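Local coordinates for bifunctional purine biosynthetic protein ADE5,7 (Cryptococcus neoformans var. grubii serotype A, PDB 7LVO), which catalyses the second and fifth steps of de novo purine biosynthesis, its N-terminal half, the part in this chain, being the GAR synthetase that joins glycine to phosphoribosylamine, at residues A[39-44]-A[107-112]; A[48-53]-A[408-413]; A[54-59]-A[352-357]; A[65-70]-A[79-84]. All blocks are in the same frame, centred on the assembly; numbering follows the deposited sequence.

In the fold
Interactions 1 and 4 belong to one parallel sheet in the N domain, ordered 81-83, 62-67, 38-44, 108-111. Their centres are about 9 Å apart, and Leu42 forms backbone hydrogen bonds with Val66 and Cys68. Helix 47-56 packs on this sheet and carries interactions 2 and 3 (centres about 14 Å apart). Through it the N domain meets residues 408-413 of the C domain and residues 352-357 of the ATP-grasp part of the chain. Interaction 1 comes nearest to the predicted sites: Gly112 is about 11 Å from the side chain of Asn333, a probable magnesium ligand, and the Pro111 side chain about 12 Å from that of Leu195 in the predicted ATP-binding region. The others lie away from these sites.

Interaction 1 of 4, residues A[39-44]-A[107-112]; sequences SILLLG and DLVVPG
Strands 39-44 and 108-111 run parallel, their axes 4.7 Å apart at closest and inclined by 19°, with Ile40 opposite Leu108 and Leu43 opposite Pro111. The bonds alternate along the ladder: Leu41 N donates to Leu108 O (2.8 Å), Leu41 O accepts from Val110 N (2.9 Å), and Leu43 O receives Gly112 N beyond the end of strand 108-111. Where the pairing begins, Asp107 grips Ser39 twice. Its N donates to Ser39 O (2.8 Å), while OD2 accepts a hydrogen bond from Ser39 N on the anti side of the carboxylate (2.9 Å). On one face Ile40 and Leu108 stand side by side, as do Leu42 and Val110; Leu42 CG lies beside its backbone N (chi1 -58°), which brings CD2 within 3.5 Å of Val110 CB. On the reverse face Leu41 CD2 lies against Val109 CG2 (4.1 Å), and Leu43 slants across to set CG against Val109 CG1 (4.0 Å). Both faces are buried, as expected in the core of a three-layer alpha/beta domain. Helix 47-56 packs on Ile40 and Leu42, helix 121-126 on Leu43, Val109 and Pro111, and strand 62-67 pairs with the other edge of strand 38-44.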
loop_
_atom_site.group_PDB
_atom_site.type_symbol
_atom_site.label_atom_id
_atom_site.label_comp_id
_atom_site.label_asym_id
_atom_site.label_seq_id
_atom_site.Cartn_x
_atom_site.Cartn_y
_atom_site.Cartn_z
ATOM N N SER A 39 -16.561 -6.670 -15.510
ATOM C CA SER A 39 -17.026 -6.068 -14.269
ATOM C C SER A 39 -15.972 -6.341 -13.207
ATOM O O SER A 39 -15.657 -7.504 -12.935
ATOM C CB SER A 39 -18.380 -6.643 -13.846
ATOM O OG SER A 39 -19.378 -6.316 -14.791
ATOM N N ILE A 40 -15.420 -5.275 -12.626
ATOM C CA ILE A 40 -14.367 -5.366 -11.623
ATOM C C ILE A 40 -14.892 -4.817 -10.305
ATOM O O ILE A 40 -15.565 -3.782 -10.274
ATOM C CB ILE A 40 -13.100 -4.601 -12.063
ATOM C CG1 ILE A 40 -12.487 -5.256 -13.303
ATOM C CG2 ILE A 40 -12.088 -4.553 -10.927
ATOM C CD1 ILE A 40 -11.386 -4.436 -13.950
ATOM N N LEU A 41 -14.583 -5.510 -9.220
ATOM C CA LEU A 41 -15.020 -5.137 -7.880
ATOM C C LEU A 41 -13.808 -4.710 -7.069
ATOM O O LEU A 41 -12.898 -5.520 -6.829
ATOM C CB LEU A 41 -15.733 -6.303 -7.200
ATOM C CG LEU A 41 -16.116 -6.121 -5.735
ATOM C CD1 LEU A 41 -17.145 -5.010 -5.570
ATOM C CD2 LEU A 41 -16.641 -7.433 -5.170
ATOM N N LEU A 42 -13.796 -3.441 -6.656
ATOM C CA LEU A 42 -12.743 -2.903 -5.805
ATOM C C LEU A 42 -13.224 -2.900 -4.362
ATOM O O LEU A 42 -14.278 -2.327 -4.061
ATOM C CB LEU A 42 -12.362 -1.486 -6.236
ATOM C CG LEU A 42 -11.884 -1.304 -7.666
ATOM C CD1 LEU A 42 -11.404 0.126 -7.881
ATOM C CD2 LEU A 42 -10.773 -2.285 -8.012
ATOM N N LEU A 43 -12.458 -3.538 -3.478
ATOM C CA LEU A 43 -12.725 -3.513 -2.047
ATOM C C LEU A 43 -11.872 -2.414 -1.411
ATOM O O LEU A 43 -10.644 -2.416 -1.550
ATOM C CB LEU A 43 -12.422 -4.857 -1.403
ATOM C CG LEU A 43 -13.035 -6.106 -2.041
ATOM C CD1 LEU A 43 -12.723 -7.323 -1.172
ATOM C CD2 LEU A 43 -14.523 -5.971 -2.251
ATOM N N GLY A 44 -12.521 -1.483 -0.722
ATOM C CA GLY A 44 -11.806 -0.410 -0.052
ATOM C C GLY A 44 -12.459 0.941 -0.248
ATOM O O GLY A 44 -13.461 1.056 -0.961
ATOM N N ASP A 107 -16.083 -10.274 -12.742
ATOM C CA ASP A 107 -15.001 -10.970 -13.415
ATOM C C ASP A 107 -13.676 -10.859 -12.690
ATOM O O ASP A 107 -12.760 -11.638 -12.986
ATOM C CB ASP A 107 -14.834 -10.420 -14.836
ATOM C CG ASP A 107 -16.100 -10.550 -15.662
ATOM O OD1 ASP A 107 -16.583 -11.692 -15.836
ATOM O OD2 ASP A 107 -16.610 -9.505 -16.127
ATOM N N LEU A 108 -13.544 -9.925 -11.750
ATOM C CA LEU A 108 -12.277 -9.724 -11.060
ATOM C C LEU A 108 -12.513 -8.904 -9.800
ATOM O O LEU A 108 -13.296 -7.956 -9.813
ATOM C CB LEU A 108 -11.260 -9.015 -11.965
ATOM C CG LEU A 108 -9.903 -8.689 -11.339
ATOM C CD1 LEU A 108 -9.124 -9.959 -11.050
ATOM C CD2 LEU A 108 -9.111 -7.749 -12.238
ATOM N N VAL A 109 -11.824 -9.276 -8.725
ATOM C CA VAL A 109 -11.879 -8.577 -7.448
ATOM C C VAL A 109 -10.473 -8.101 -7.113
ATOM O O VAL A 109 -9.515 -8.886 -7.174
ATOM C CB VAL A 109 -12.430 -9.474 -6.326
ATOM C CG1 VAL A 109 -12.434 -8.731 -4.999
ATOM C CG2 VAL A 109 -13.822 -9.960 -6.671
ATOM N N VAL A 110 -10.349 -6.816 -6.784
ATOM C CA VAL A 110 -9.070 -6.216 -6.425
ATOM C C VAL A 110 -9.152 -5.705 -4.989
ATOM O O VAL A 110 -9.598 -4.570 -4.764
ATOM C CB VAL A 110 -8.693 -5.084 -7.393
ATOM C CG1 VAL A 110 -7.315 -4.522 -7.057
ATOM C CG2 VAL A 110 -8.753 -5.567 -8.831
ATOM N N PRO A 111 -8.766 -6.504 -3.993
ATOM C CA PRO A 111 -8.743 -5.996 -2.614
ATOM C C PRO A 111 -7.639 -4.963 -2.433
ATOM O O PRO A 111 -6.494 -5.170 -2.850
ATOM C CB PRO A 111 -8.489 -7.250 -1.768
ATOM C CG PRO A 111 -8.857 -8.414 -2.673
ATOM C CD PRO A 111 -8.496 -7.949 -4.059
ATOM N N GLY A 112 -7.988 -3.849 -1.795
ATOM C CA GLY A 112 -7.033 -2.796 -1.535
ATOM C C GLY A 112 -6.403 -2.895 -0.161
ATOM O O GLY A 112 -5.183 -3.013 -0.020
#

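Interaction 2 of 4, residues A[48-53]-A[408-413]; sequences REHALA and EVFHAG
His50 projects from helix 48-53 and joins Phe410 and His411 in an aromatic cluster, where the N domain meets residues 408-413 of the C domain on strand 407-411, an outermost strand of a five-stranded antiparallel sheet. Its CB lies 3.9 Å from His411 O. A chi1 of -169° points CG away from the backbone N, and the imidazole turns its ND1 edge to the strand backbone. CG meets Phe410 CD1 at 4.0 Å, and CD2 touches the same atom. Phe410 thus presents its edge to one face of the imidazole in a T-shaped pair, with ring planes at 84° and centroids 5.4 Å apart. ND1 accepts a bond from His411 N (3.0 Å), nearly straight at 164° and with the donor close to the imidazole plane. An accepting ND1 implies that the ring is probably neutral, with its proton on NE2, and the bond helps to fix the ring's rotation. Beyond ND1, CE1 reaches Val409 O at 3.4 Å. Thr74 and Met77 of helix 72-77 also touch His50. The His411 ring is set obliquely to that of His50, its own ND1 hydrogen-bonded to Thr414 OG1. Phe410 makes a second edge-to-face pair with Phe54, one helical turn beyond His50. Over one face of the Phe410 ring sits the methyl of Ala51 in a CH-pi contact, CB 3.8 Å from the ring centroid and almost on the ring normal.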
loop_
_atom_site.group_PDB
_atom_site.type_symbol
_atom_site.label_atom_id
_atom_site.label_comp_id
_atom_site.label_asym_id
_atom_site.label_seq_id
_atom_site.Cartn_x
_atom_site.Cartn_y
_atom_site.Cartn_z
ATOM N N ARG A 48 -6.092 5.017 -2.919
ATOM C CA ARG A 48 -5.634 3.937 -3.785
ATOM C C ARG A 48 -6.776 3.406 -4.638
ATOM O O ARG A 48 -6.592 3.129 -5.828
ATOM C CB ARG A 48 -5.027 2.823 -2.944
ATOM C CG ARG A 48 -4.589 1.599 -3.745
ATOM C CD ARG A 48 -4.962 0.306 -3.025
ATOM N NE ARG A 48 -4.335 0.180 -1.717
ATOM C CZ ARG A 48 -4.953 0.364 -0.557
ATOM N NH1 ARG A 48 -6.233 0.679 -0.497
ATOM N NH2 ARG A 48 -4.265 0.223 0.572
ATOM N N GLU A 49 -7.968 3.262 -4.049
ATOM C CA GLU A 49 -9.112 2.766 -4.811
ATOM C C GLU A 49 -9.519 3.758 -5.892
ATOM O O GLU A 49 -9.718 3.383 -7.053
ATOM C CB GLU A 49 -10.279 2.477 -3.875
ATOM C CG GLU A 49 -10.174 1.151 -3.141
ATOM C CD GLU A 49 -8.981 1.082 -2.223
ATOM O OE1 GLU A 49 -8.806 1.988 -1.379
ATOM O OE2 GLU A 49 -8.200 0.131 -2.342
ATOM N N HIS A 50 -9.643 5.043 -5.531
ATOM C CA HIS A 50 -10.010 6.036 -6.531
ATOM C C HIS A 50 -8.981 6.084 -7.654
ATOM O O HIS A 50 -9.343 6.121 -8.835
ATOM C CB HIS A 50 -10.163 7.406 -5.874
ATOM C CG HIS A 50 -10.782 8.438 -6.762
ATOM N ND1 HIS A 50 -10.930 9.755 -6.385
ATOM C CD2 HIS A 50 -11.288 8.347 -8.014
ATOM C CE1 HIS A 50 -11.500 10.432 -7.366
ATOM N NE2 HIS A 50 -11.729 9.599 -8.366
ATOM N N ALA A 51 -7.696 6.076 -7.305
ATOM C CA ALA A 51 -6.655 6.099 -8.328
ATOM C C ALA A 51 -6.715 4.849 -9.206
ATOM O O ALA A 51 -6.524 4.927 -10.427
ATOM C CB ALA A 51 -5.285 6.233 -7.667
ATOM N N LEU A 52 -6.962 3.684 -8.605
ATOM C CA LEU A 52 -7.098 2.466 -9.405
ATOM C C LEU A 52 -8.355 2.513 -10.269
ATOM O O LEU A 52 -8.310 2.205 -11.468
ATOM C CB LEU A 52 -7.112 1.233 -8.501
ATOM C CG LEU A 52 -5.796 0.894 -7.827
ATOM C CD1 LEU A 52 -5.995 -0.171 -6.748
ATOM C CD2 LEU A 52 -4.762 0.416 -8.850
ATOM N N ALA A 53 -9.491 2.888 -9.675
ATOM C CA ALA A 53 -10.708 3.062 -10.458
ATOM C C ALA A 53 -10.488 4.051 -11.589
ATOM O O ALA A 53 -11.023 3.872 -12.693
ATOM C CB ALA A 53 -11.859 3.528 -9.560
ATOM N N GLU A 408 -4.783 15.731 -10.815
ATOM C CA GLU A 408 -5.798 14.728 -10.515
ATOM C C GLU A 408 -5.982 14.666 -9.006
ATOM O O GLU A 408 -5.001 14.536 -8.261
ATOM C CB GLU A 408 -5.404 13.350 -11.058
ATOM C CG GLU A 408 -5.348 13.280 -12.581
ATOM C CD GLU A 408 -6.700 13.537 -13.222
ATOM O OE1 GLU A 408 -7.727 13.390 -12.531
ATOM O OE2 GLU A 408 -6.732 13.894 -14.421
ATOM N N VAL A 409 -7.231 14.755 -8.559
ATOM C CA VAL A 409 -7.575 14.725 -7.145
ATOM C C VAL A 409 -8.185 13.362 -6.854
ATOM O O VAL A 409 -9.271 13.033 -7.351
ATOM C CB VAL A 409 -8.534 15.857 -6.764
ATOM C CG1 VAL A 409 -8.867 15.793 -5.273
ATOM C CG2 VAL A 409 -7.951 17.203 -7.145
ATOM N N PHE A 410 -7.512 12.576 -6.024
ATOM C CA PHE A 410 -7.997 11.266 -5.598
ATOM C C PHE A 410 -8.448 11.370 -4.149
ATOM O O PHE A 410 -7.665 11.771 -3.279
ATOM C CB PHE A 410 -6.912 10.193 -5.764
ATOM C CG PHE A 410 -6.434 10.040 -7.180
ATOM C CD1 PHE A 410 -7.321 9.698 -8.191
ATOM C CD2 PHE A 410 -5.094 10.239 -7.507
ATOM C CE1 PHE A 410 -6.885 9.553 -9.499
ATOM C CE2 PHE A 410 -4.653 10.090 -8.807
ATOM C CZ PHE A 410 -5.546 9.745 -9.805
ATOM N N HIS A 411 -9.703 11.004 -3.894
ATOM C CA HIS A 411 -10.276 11.120 -2.559
ATOM C C HIS A 411 -9.929 9.900 -1.706
ATOM O O HIS A 411 -9.897 8.765 -2.193
ATOM C CB HIS A 411 -11.799 11.269 -2.641
ATOM C CG HIS A 411 -12.263 12.499 -3.355
ATOM N ND1 HIS A 411 -13.452 13.126 -3.048
ATOM C CD2 HIS A 411 -11.704 13.220 -4.357
ATOM C CE1 HIS A 411 -13.604 14.180 -3.832
ATOM N NE2 HIS A 411 -12.558 14.260 -4.633
ATOM N N ALA A 412 -9.684 10.138 -0.426
ATOM C CA ALA A 412 -9.510 9.063 0.548
ATOM C C ALA A 412 -10.680 9.143 1.547
ATOM O O ALA A 412 -11.733 8.588 1.288
ATOM C CB ALA A 412 -8.148 9.156 1.223
ATOM N N GLY A 413 -10.496 9.899 2.631
ATOM C CA GLY A 413 -11.566 10.021 3.612
ATOM C C GLY A 413 -12.585 11.095 3.282
ATOM O O GLY A 413 -12.592 12.163 3.900
#

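Interaction 3 of 4, residues A[54-59]-A[352-357]; sequences FKLAQS and TDLAEV
Ser59 OG donates to Asp353 OD2 across 2.7 Å, the short bond at the centre of this contact. Asp353 is the N-cap of helix 354-362, so the hydroxyl grips the same carboxylate that closes the first turn of that helix. A chi1 of 161° swings OG to the far side of CB from the backbone N, and it meets OD2 on its syn side, close to the carboxylate plane. The other oxygen, OD1, accepts from Glu356 N at 2.9 Å, this donor lying well above the carboxylate plane. The two oxygens thus have different donors, which together restrain the carboxylate's orientation. Beside this polar pair, Ala355 CB lies 3.7 Å from Ser59 OG, and Leu56 CD2 rests over the start of the helix, 3.6 Å from Ala355 N. Leu354 packs alongside: its CG meets Leu56 CD2 at 3.8 Å and its CD2 meets Lys55 CB at 3.6 Å.

Farther out, a type I turn from Leu56 to Ser59 brings the serine round to the cap, and Ser59 OG is also bonded to Arg61 N. On the sheet side Leu56 reaches Ile40, Leu42 and Ile65, while Met345 touches both Lys55 and Leu354. The contact thereby joins the N domain to a helix in the ATP-grasp part of the chain. Two waters complete it. One donates to Lys55 O and accepts from Leu354 N. The other links the two segments again: the bent Lys55 chain carries NZ to this water at 2.7 Å, and the water donates to Thr352 O.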
loop_
_atom_site.group_PDB
_atom_site.type_symbol
_atom_site.label_atom_id
_atom_site.label_comp_id
_atom_site.label_asym_id
_atom_site.label_seq_id
_atom_site.Cartn_x
_atom_site.Cartn_y
_atom_site.Cartn_z
ATOM N N PHE A 54 -9.701 5.099 -11.331
ATOM C CA PHE A 54 -9.408 6.091 -12.353
ATOM C C PHE A 54 -8.801 5.443 -13.589
ATOM O O PHE A 54 -9.241 5.697 -14.715
ATOM C CB PHE A 54 -8.474 7.157 -11.763
ATOM C CG PHE A 54 -7.878 8.088 -12.780
ATOM C CD1 PHE A 54 -8.640 9.100 -13.349
ATOM C CD2 PHE A 54 -6.548 7.964 -13.149
ATOM C CE1 PHE A 54 -8.087 9.966 -14.281
ATOM C CE2 PHE A 54 -5.988 8.829 -14.081
ATOM C CZ PHE A 54 -6.759 9.829 -14.645
ATOM N N LYS A 55 -7.795 4.594 -13.398
ATOM C CA LYS A 55 -7.129 3.960 -14.534
ATOM C C LYS A 55 -7.984 2.853 -15.142
ATOM O O LYS A 55 -8.146 2.785 -16.366
ATOM C CB LYS A 55 -5.773 3.405 -14.099
ATOM C CG LYS A 55 -4.764 4.463 -13.683
ATOM C CD LYS A 55 -4.447 5.437 -14.826
ATOM C CE LYS A 55 -3.902 4.718 -16.055
ATOM N NZ LYS A 55 -3.455 5.675 -17.111
ATOM N N LEU A 56 -8.560 1.988 -14.300
ATOM C CA LEU A 56 -9.369 0.888 -14.820
ATOM C C LEU A 56 -10.511 1.402 -15.690
ATOM O O LEU A 56 -10.848 0.791 -16.714
ATOM C CB LEU A 56 -9.910 0.043 -13.669
ATOM C CG LEU A 56 -8.864 -0.682 -12.824
ATOM C CD1 LEU A 56 -9.531 -1.369 -11.644
ATOM C CD2 LEU A 56 -8.067 -1.679 -13.649
ATOM N N ALA A 57 -11.109 2.533 -15.308
ATOM C CA ALA A 57 -12.240 3.067 -16.059
ATOM C C ALA A 57 -11.849 3.527 -17.460
ATOM O O ALA A 57 -12.729 3.712 -18.308
ATOM C CB ALA A 57 -12.872 4.230 -15.294
ATOM N N GLN A 58 -10.561 3.710 -17.725
ATOM C CA GLN A 58 -10.097 4.085 -19.051
ATOM C C GLN A 58 -9.898 2.889 -19.976
ATOM O O GLN A 58 -9.697 3.086 -21.181
ATOM C CB GLN A 58 -8.781 4.859 -18.948
ATOM C CG GLN A 58 -8.903 6.195 -18.234
ATOM C CD GLN A 58 -7.568 6.894 -18.089
ATOM O OE1 GLN A 58 -6.557 6.264 -17.767
ATOM N NE2 GLN A 58 -7.550 8.191 -18.342
ATOM N N SER A 59 -9.945 1.669 -19.446
ATOM C CA SER A 59 -9.772 0.481 -20.275
ATOM C C SER A 59 -11.006 0.259 -21.139
ATOM O O SER A 59 -12.132 0.245 -20.641
ATOM C CB SER A 59 -9.524 -0.743 -19.403
ATOM O OG SER A 59 -9.791 -1.954 -20.111
ATOM N N THR A 352 -0.629 1.605 -21.841
ATOM C CA THR A 352 -0.800 0.543 -20.861
ATOM C C THR A 352 -2.240 0.496 -20.376
ATOM O O THR A 352 -2.783 1.506 -19.914
ATOM C CB THR A 352 0.140 0.758 -19.675
ATOM O OG1 THR A 352 1.499 0.631 -20.107
ATOM C CG2 THR A 352 -0.150 -0.264 -18.584
ATOM N N ASP A 353 -2.851 -0.681 -20.469
ATOM C CA ASP A 353 -4.184 -0.934 -19.935
ATOM C C ASP A 353 -4.015 -1.596 -18.574
ATOM O O ASP A 353 -3.565 -2.743 -18.490
ATOM C CB ASP A 353 -4.996 -1.817 -20.883
ATOM C CG ASP A 353 -6.403 -2.096 -20.368
ATOM O OD1 ASP A 353 -6.582 -2.225 -19.145
ATOM O OD2 ASP A 353 -7.332 -2.194 -21.191
ATOM N N LEU A 354 -4.376 -0.877 -17.508
ATOM C CA LEU A 354 -4.202 -1.428 -16.168
ATOM C C LEU A 354 -5.055 -2.676 -15.978
ATOM O O LEU A 354 -4.632 -3.624 -15.307
ATOM C CB LEU A 354 -4.543 -0.388 -15.112
ATOM C CG LEU A 354 -4.350 -0.846 -13.669
ATOM C CD1 LEU A 354 -2.956 -1.406 -13.433
ATOM C CD2 LEU A 354 -4.634 0.313 -12.700
ATOM N N ALA A 355 -6.261 -2.690 -16.551
ATOM C CA ALA A 355 -7.111 -3.874 -16.442
ATOM C C ALA A 355 -6.420 -5.094 -17.050
ATOM O O ALA A 355 -6.397 -6.179 -16.455
ATOM C CB ALA A 355 -8.455 -3.613 -17.121
ATOM N N GLU A 356 -5.836 -4.926 -18.235
ATOM C CA GLU A 356 -5.129 -6.029 -18.871
ATOM C C GLU A 356 -3.965 -6.496 -18.008
ATOM O O GLU A 356 -3.687 -7.698 -17.922
ATOM C CB GLU A 356 -4.636 -5.606 -20.257
ATOM C CG GLU A 356 -4.017 -6.738 -21.059
ATOM C CD GLU A 356 -5.008 -7.844 -21.348
ATOM O OE1 GLU A 356 -6.065 -7.557 -21.953
ATOM O OE2 GLU A 356 -4.736 -8.996 -20.951
ATOM N N VAL A 357 -3.278 -5.556 -17.350
ATOM C CA VAL A 357 -2.157 -5.919 -16.492
ATOM C C VAL A 357 -2.637 -6.769 -15.318
ATOM O O VAL A 357 -2.035 -7.791 -14.979
ATOM C CB VAL A 357 -1.427 -4.652 -16.011
ATOM C CG1 VAL A 357 -0.388 -5.005 -14.952
ATOM C CG2 VAL A 357 -0.790 -3.933 -17.188
HETATM O O HOH W 1 -6.143 1.621 -18.093
HETATM O O HOH W 2 -2.957 3.980 -19.141
#

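Interaction 4 of 4, residues A[65-70]-A[79-84]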
loop_
_atom_site.group_PDB
_atom_site.type_symbol
_atom_site.label_atom_id
_atom_site.label_comp_id
_atom_site.label_asym_id
_atom_site.label_seq_id
_atom_site.Cartn_x
_atom_site.Cartn_y
_atom_site.Cartn_z
ATOM N N ILE A 65 -17.221 -0.797 -13.021
ATOM C CA ILE A 65 -16.308 -0.714 -11.884
ATOM C C ILE A 65 -17.152 -0.502 -10.635
ATOM O O ILE A 65 -17.946 0.443 -10.574
ATOM C CB ILE A 65 -15.292 0.426 -12.049
ATOM C CG1 ILE A 65 -14.273 0.102 -13.137
ATOM C CG2 ILE A 65 -14.587 0.706 -10.731
ATOM C CD1 ILE A 65 -13.187 -0.851 -12.697
ATOM N N VAL A 66 -16.994 -1.383 -9.654
ATOM C CA VAL A 66 -17.737 -1.316 -8.403
ATOM C C VAL A 66 -16.734 -1.105 -7.277
ATOM O O VAL A 66 -15.791 -1.890 -7.122
ATOM C CB VAL A 66 -18.574 -2.580 -8.165
ATOM C CG1 VAL A 66 -19.271 -2.501 -6.824
ATOM C CG2 VAL A 66 -19.577 -2.773 -9.287
ATOM N N VAL A 67 -16.941 -0.051 -6.493
ATOM C CA VAL A 67 -16.065 0.296 -5.381
ATOM C C VAL A 67 -16.853 0.059 -4.105
ATOM O O VAL A 67 -17.820 0.779 -3.820
ATOM C CB VAL A 67 -15.566 1.746 -5.469
ATOM C CG1 VAL A 67 -14.325 1.923 -4.644
ATOM C CG2 VAL A 67 -15.332 2.142 -6.925
ATOM N N CYS A 68 -16.441 -0.944 -3.335
ATOM C CA CYS A 68 -17.135 -1.329 -2.112
ATOM C C CYS A 68 -16.254 -1.055 -0.904
ATOM O O CYS A 68 -15.254 -1.758 -0.708
ATOM C CB CYS A 68 -17.517 -2.812 -2.165
ATOM S SG CYS A 68 -18.389 -3.398 -0.694
ATOM N N PRO A 69 -16.570 -0.060 -0.059
ATOM C CA PRO A 69 -17.711 0.858 -0.167
ATOM C C PRO A 69 -17.429 2.082 -1.036
ATOM O O PRO A 69 -18.355 2.808 -1.386
ATOM C CB PRO A 69 -17.957 1.275 1.293
ATOM C CG PRO A 69 -16.586 1.235 1.912
ATOM C CD PRO A 69 -15.809 0.143 1.191
ATOM N N GLY A 70 -16.160 2.301 -1.385
ATOM C CA GLY A 70 -15.816 3.504 -2.108
ATOM C C GLY A 70 -15.909 4.735 -1.209
ATOM O O GLY A 70 -16.089 4.650 0.012
ATOM N N GLY A 79 -20.375 7.258 -14.747
ATOM C CA GLY A 79 -20.005 6.390 -15.848
ATOM C C GLY A 79 -19.942 4.938 -15.409
ATOM O O GLY A 79 -20.905 4.383 -14.860
ATOM N N LYS A 80 -18.788 4.305 -15.648
ATOM C CA LYS A 80 -18.618 2.907 -15.301
ATOM C C LYS A 80 -18.475 2.679 -13.801
ATOM O O LYS A 80 -18.727 1.564 -13.333
ATOM C CB LYS A 80 -17.375 2.340 -16.002
ATOM C CG LYS A 80 -17.329 2.580 -17.503
ATOM C CD LYS A 80 -16.003 2.114 -18.088
ATOM C CE LYS A 80 -15.927 2.362 -19.587
ATOM N NZ LYS A 80 -14.578 2.052 -20.138
ATOM N N VAL A 81 -18.090 3.692 -13.047
ATOM C CA VAL A 81 -17.791 3.551 -11.629
ATOM C C VAL A 81 -19.046 3.781 -10.804
ATOM O O VAL A 81 -19.836 4.691 -11.080
ATOM C CB VAL A 81 -16.679 4.533 -11.212
ATOM C CG1 VAL A 81 -16.433 4.446 -9.718
ATOM C CG2 VAL A 81 -15.402 4.255 -11.993
ATOM N N SER A 82 -19.221 2.959 -9.773
ATOM C CA SER A 82 -20.331 3.118 -8.844
ATOM C C SER A 82 -19.900 2.595 -7.482
ATOM O O SER A 82 -19.093 1.668 -7.384
ATOM C CB SER A 82 -21.580 2.374 -9.321
ATOM O OG SER A 82 -21.371 0.975 -9.296
ATOM N N ASN A 83 -20.458 3.186 -6.433
ATOM C CA ASN A 83 -20.189 2.752 -5.070
ATOM C C ASN A 83 -21.226 1.724 -4.626
ATOM O O ASN A 83 -22.397 1.790 -5.002
ATOM C CB ASN A 83 -20.193 3.945 -4.115
ATOM C CG ASN A 83 -18.883 4.716 -4.141
ATOM O OD1 ASN A 83 -18.030 4.489 -4.993
ATOM N ND2 ASN A 83 -18.727 5.640 -3.198
ATOM N N LEU A 84 -20.777 0.769 -3.818
ATOM C CA LEU A 84 -21.629 -0.293 -3.284
ATOM C C LEU A 84 -21.560 -0.233 -1.763
ATOM O O LEU A 84 -20.577 -0.676 -1.162
ATOM C CB LEU A 84 -21.190 -1.655 -3.806
ATOM C CG LEU A 84 -21.948 -2.870 -3.271
ATOM C CD1 LEU A 84 -23.408 -2.821 -3.689
ATOM C CD2 LEU A 84 -21.282 -4.161 -3.757
#
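Ile65 N donates to Lys80 O over 2.8 Å, a straight bond (168°) although the donor stands above the plane of the carbonyl. From there the parallel ladder continues with Ser82 N to Ile65 O (2.9 Å), Val67 N to Ser82 O, and Leu84 N to Val67 O (3.0 Å). Ile65 and Val81 lie side by side on one face, Ile65 CB against Val81 CG2 at 3.8 Å, and Val67 leans across the same residue so that its CG2 meets Val81 CG1. The pairing belongs to a right-handed beta-alpha-beta crossover in which strand 62-67 leads through helix 72-77 to strand 81-83, the edge strand of the N-domain sheet. Thr74 of the connecting helix packs on Val67 and Val81 and bonds through OG1 to OD1 of Asn83, on the same face, whose ND2 is bonded to Asn71 O. The reverse face carries Val66, where a chi1 of 177° extends CG1 away from the backbone N to reach Leu84 CB at 3.7 Å. Trp100 of helix 95-104 touches both of these side chains. At Cys68 the chain turns a corner, followed by a cis peptide bond before Pro69, and Pro69 CA makes a CA-H...O contact of 3.4 Å with Leu84 O. At the opposite end the extended Lys80 chain carries NZ outward, where it is hydrogen-bonded to Val62 O and Ala57 O.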